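PDB 4DAD: putative pilus assembly-related protein from Burkholderia pseudomallei, which contains an N-terminal response regulator receiver-like domain, the part described here, and may bind and hydrolyse ATP elsewhere in the full-length protein. Local coordinates for residues 22-27 / 63-68; 70-75 / 97-102. All blocks are in the same frame, centred on the assembly; numbering follows the deposited sequence.

Interaction 1 of 2, residues 22-27 / 63-68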
# COMPACT_ATOMS: atom_id res chain seq x y z
N ASN A 22 12.91 8.99 9.54
CA ASN A 22 12.08 9.54 10.58
C ASN A 22 10.84 8.69 10.73
O ASN A 22 10.04 8.59 9.81
CB ASN A 22 11.73 10.99 10.26
CG ASN A 22 12.92 11.91 10.32
OD1 ASN A 22 13.93 11.63 10.99
ND2 ASN A 22 12.82 13.03 9.65
N ILE A 23 10.69 8.08 11.91
CA ILE A 23 9.56 7.22 12.27
C ILE A 23 8.70 7.87 13.36
O ILE A 23 9.20 8.26 14.41
CB ILE A 23 10.05 5.81 12.75
CG1 ILE A 23 11.08 5.19 11.75
CG2 ILE A 23 8.82 4.88 13.02
CD1 ILE A 23 11.24 3.71 11.77
N LEU A 24 7.40 7.97 13.10
CA LEU A 24 6.41 8.42 14.09
C LEU A 24 5.70 7.17 14.62
O LEU A 24 5.17 6.39 13.82
CB LEU A 24 5.43 9.41 13.49
CG LEU A 24 4.32 9.95 14.42
CD1 LEU A 24 4.90 10.77 15.61
CD2 LEU A 24 3.32 10.76 13.63
N VAL A 25 5.78 6.94 15.94
CA VAL A 25 5.15 5.79 16.63
C VAL A 25 3.91 6.31 17.36
O VAL A 25 4.03 7.23 18.16
CB VAL A 25 6.13 4.99 17.55
CG1 VAL A 25 5.38 3.89 18.30
CG2 VAL A 25 7.26 4.36 16.75
N ALA A 26 2.72 5.76 17.06
CA ALA A 26 1.46 6.26 17.62
C ALA A 26 0.73 5.20 18.38
O ALA A 26 0.41 4.16 17.80
CB ALA A 26 0.57 6.79 16.49
N SER A 27 0.41 5.47 19.67
CA SER A 27 -0.37 4.57 20.55
C SER A 27 -1.05 5.34 21.70
O SER A 27 -0.46 6.26 22.25
CB SER A 27 0.49 3.44 21.12
OG SER A 27 -0.29 2.62 21.97
N ASP A 63 1.70 19.94 8.14
CA ASP A 63 3.12 20.33 8.03
C ASP A 63 4.03 19.45 8.84
O ASP A 63 5.11 19.09 8.36
CB ASP A 63 3.32 21.80 8.46
CG ASP A 63 2.56 22.82 7.64
OD1 ASP A 63 2.37 22.58 6.41
OD2 ASP A 63 2.18 23.87 8.21
N GLY A 64 3.59 19.14 10.08
CA GLY A 64 4.32 18.29 11.01
C GLY A 64 4.55 16.90 10.47
O GLY A 64 5.65 16.37 10.59
N LEU A 65 3.51 16.31 9.83
CA LEU A 65 3.55 14.96 9.26
C LEU A 65 4.52 14.83 8.12
O LEU A 65 5.07 13.74 7.92
CB LEU A 65 2.18 14.53 8.76
CG LEU A 65 1.25 13.85 9.74
CD1 LEU A 65 -0.01 13.46 9.03
CD2 LEU A 65 1.87 12.62 10.35
N ASP A 66 4.71 15.91 7.33
CA ASP A 66 5.62 15.99 6.18
C ASP A 66 7.06 15.58 6.57
O ASP A 66 7.77 15.02 5.73
CB ASP A 66 5.62 17.41 5.58
CG ASP A 66 4.38 17.76 4.76
OD1 ASP A 66 3.54 16.86 4.53
OD2 ASP A 66 4.25 18.94 4.34
N ALA A 67 7.46 15.81 7.83
CA ALA A 67 8.77 15.49 8.36
C ALA A 67 8.99 13.95 8.60
O ALA A 67 10.12 13.55 8.89
CB ALA A 67 8.97 16.24 9.67
N PHE A 68 7.97 13.12 8.48
CA PHE A 68 8.12 11.69 8.74
C PHE A 68 8.07 10.86 7.49
O PHE A 68 7.42 11.22 6.51
CB PHE A 68 7.06 11.17 9.73
CG PHE A 68 7.15 11.87 11.06
CD1 PHE A 68 8.14 11.53 11.98
CD2 PHE A 68 6.31 12.93 11.36
CE1 PHE A 68 8.26 12.22 13.18
CE2 PHE A 68 6.43 13.62 12.57
CZ PHE A 68 7.40 13.26 13.47

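Interaction 2 of 2, residues 70-75 / 97-102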
# COMPACT_ATOMS: atom_id res chain seq x y z
N ILE A 70 7.89 7.24 8.08
CA ILE A 70 7.09 6.10 8.54
C ILE A 70 6.20 6.48 9.74
O ILE A 70 6.60 7.23 10.62
CB ILE A 70 8.00 4.88 8.86
CG1 ILE A 70 8.73 4.40 7.60
CG2 ILE A 70 7.22 3.71 9.52
CD1 ILE A 70 10.06 3.54 7.90
N LEU A 71 4.98 5.96 9.71
CA LEU A 71 3.98 6.09 10.74
C LEU A 71 3.59 4.69 11.17
O LEU A 71 2.97 3.96 10.40
CB LEU A 71 2.78 6.92 10.27
CG LEU A 71 1.51 6.92 11.13
CD1 LEU A 71 1.79 7.30 12.57
CD2 LEU A 71 0.48 7.85 10.53
N MSE A 72 3.97 4.33 12.39
CA MSE A 72 3.61 3.03 12.95
C MSE A 72 2.44 3.22 13.92
O MSE A 72 2.60 3.89 14.94
CB MSE A 72 4.81 2.43 13.62
CG MSE A 72 4.74 0.93 13.69
SE MSE A 72 6.43 0.27 14.36
CE MSE A 72 7.62 1.21 13.10
N ILE A 73 1.25 2.72 13.55
CA ILE A 73 0.03 2.89 14.34
C ILE A 73 -0.29 1.63 15.12
O ILE A 73 -0.39 0.55 14.54
CB ILE A 73 -1.17 3.32 13.44
CG1 ILE A 73 -1.03 4.75 12.91
CG2 ILE A 73 -2.53 3.19 14.15
CD1 ILE A 73 -1.80 4.95 11.52
N ASP A 74 -0.51 1.77 16.44
CA ASP A 74 -0.98 0.68 17.28
C ASP A 74 -2.52 0.56 17.05
O ASP A 74 -3.27 1.50 17.34
CB ASP A 74 -0.61 0.93 18.75
CG ASP A 74 -1.22 -0.01 19.77
OD1 ASP A 74 -1.82 -1.02 19.35
OD2 ASP A 74 -1.07 0.24 20.98
N GLY A 75 -2.94 -0.58 16.49
CA GLY A 75 -4.34 -0.85 16.14
C GLY A 75 -5.14 -1.65 17.15
O GLY A 75 -5.79 -2.64 16.78
N THR A 97 4.61 6.20 4.80
CA THR A 97 4.32 4.79 4.82
C THR A 97 3.69 4.47 6.18
O THR A 97 4.32 4.67 7.23
CB THR A 97 5.60 4.02 4.55
OG1 THR A 97 6.02 4.32 3.23
CG2 THR A 97 5.42 2.51 4.67
N CYS A 98 2.44 3.95 6.15
CA CYS A 98 1.72 3.59 7.35
C CYS A 98 1.82 2.10 7.57
O CYS A 98 1.49 1.30 6.69
CB CYS A 98 0.26 4.05 7.32
SG CYS A 98 0.03 5.78 6.82
N LEU A 99 2.29 1.75 8.77
CA LEU A 99 2.42 0.40 9.28
C LEU A 99 1.41 0.27 10.40
O LEU A 99 1.32 1.17 11.24
CB LEU A 99 3.84 0.16 9.80
CG LEU A 99 4.95 -0.33 8.84
CD1 LEU A 99 5.12 0.54 7.64
CD2 LEU A 99 6.27 -0.36 9.55
N LEU A 100 0.67 -0.82 10.42
CA LEU A 100 -0.31 -1.07 11.46
C LEU A 100 0.14 -2.26 12.35
O LEU A 100 0.51 -3.32 11.85
CB LEU A 100 -1.67 -1.32 10.82
CG LEU A 100 -2.88 -1.36 11.74
CD1 LEU A 100 -3.40 0.06 12.03
CD2 LEU A 100 -3.98 -2.22 11.12
N VAL A 101 0.15 -2.06 13.66
CA VAL A 101 0.51 -3.09 14.62
C VAL A 101 -0.78 -3.55 15.31
O VAL A 101 -1.44 -2.76 15.97
CB VAL A 101 1.60 -2.67 15.63
CG1 VAL A 101 2.12 -3.90 16.39
CG2 VAL A 101 2.75 -1.96 14.92
N THR A 102 -1.16 -4.81 15.11
CA THR A 102 -2.41 -5.34 15.66
C THR A 102 -2.23 -6.77 16.27
O THR A 102 -1.15 -7.36 16.16
CB THR A 102 -3.50 -5.27 14.56
OG1 THR A 102 -4.76 -5.73 15.08
CG2 THR A 102 -3.12 -6.04 13.29

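Interaction 1 of 2, residues 22-27 / 63-68
Leu24 lays its CB over one face of the Phe68 ring, and this forms the buried, apolar part of the contact between strand 22-26 and segment 63-68. The CB sits 3.9 Å from the ring centroid and 15° off the ring normal, a CH-pi contact displaced toward the rim on the CD1 side, with Leu24 CB 3.8 Å from Phe68 CD1. Because Leu24 CG lies anti to the backbone N (chi1 179°), the branch runs on beyond the ring: CD1 reaches Phe68 CZ at 4.1 Å, while CD2 turns to the helix and meets Leu65 CD2 at 4.0 Å. The two leucine side chains cross at about a right angle. Leu65 leaves its backbone pointing away from the strand, and its end comes back to make this contact.

The arrangement belongs to the doubly wound alpha/beta fold of response regulator receiver domains. A type I turn runs from Leu65 to Phe68, with a bond from Phe68 N to Leu65 O at 3.0 Å, and the chain then enters the sheet as strand 70-74, beside strand 22-26. Thr49 of strand 47-51 touches both Leu24 and Phe68.

On the more exposed side, around Asn22 and Ala67, a side-chain-to-backbone hydrogen bond makes the link. Asn22 ND2 donates to the backbone O of Ala67 at 2.9 Å with an N-H...O angle of 155°; the acceptor lies close to the plane of the Asn22 amide, and the donor approaches nearly along the C=O axis. Beside this bond Asn22 CB meets the Phe68 ring obliquely, with CD1 at 4.0 Å. Asn22 is partly exposed and Ala67 exposed, whereas Leu24 and Leu65 are buried. The Asn22 backbone N is held separately by the carboxylate of Asp69.

Interaction 2 of 2, residues 70-75 / 97-102
In Met72, a selenomethionine, chi1 of -155° swings CG away from the backbone N toward strand 97-102, and Val101 carries CG2 anti to its carbonyl carbon; the two atoms meet at 3.7 Å across neighbouring strands. The same Met72 CG lies 4.1 Å from Leu99 CB, and the bend at chi3 brings CE back to Leu99 CD2. On the same face Ile70 CG2 touches Leu99 CD2 at 4.2 Å. On the opposite face Ile73 CG2 touches Leu100 CD1 at 3.9 Å, and Leu71 CD2 lies near Cys98 SG.

The backbones form a parallel ladder of five nearly straight bonds. Leu71, Ile73 and Gly75 donate to Thr97, Leu99 and Val101, while Leu99 and Val101 donate back to Leu71 and Ile73. The last runs from Gly75 N to Val101 O, 2.7 Å. At this C-terminal end Asp74, the predicted phosphorylation site, is unmodified here; its OD1 forms a salt bridge with Arg32 and its OD2 a hydrogen bond with Ser27.

Helix 80-92 links the two strands as a beta-alpha-beta crossover. Strand 70-74 is the middle strand of the parallel sheet and 97-102 lies beside it, with 22-26 and 118-123 flanking the pair, while helix 128-140 packs Leu135 and Ala138 against the face of Ile70, Met72 and Thr97.

Overall arrangement
The centres of the two interactions lie about 11 Å apart within one receiver domain, and they come in series along the chain: interaction 1 closes at residue 68, and interaction 2 opens with strand 70-74 just after it. Both reach the same parallel sheet, ordered 47-51, 22-26, 70-74, 97-102, 118-123. They meet through Leu24 N and Ile70 O, 2.7 Å apart, and Ile23 CG2 packs against Met72 CE. Interaction 1 packs the turn 65-68 on strand 22-26, and interaction 2 pairs strand 70-74 with its next neighbour. Strands 22-26 and 70-74 both run toward the C-terminal edge of the sheet, where the predicted phosphorylation site lies; the contact of interaction 1 is at the other end.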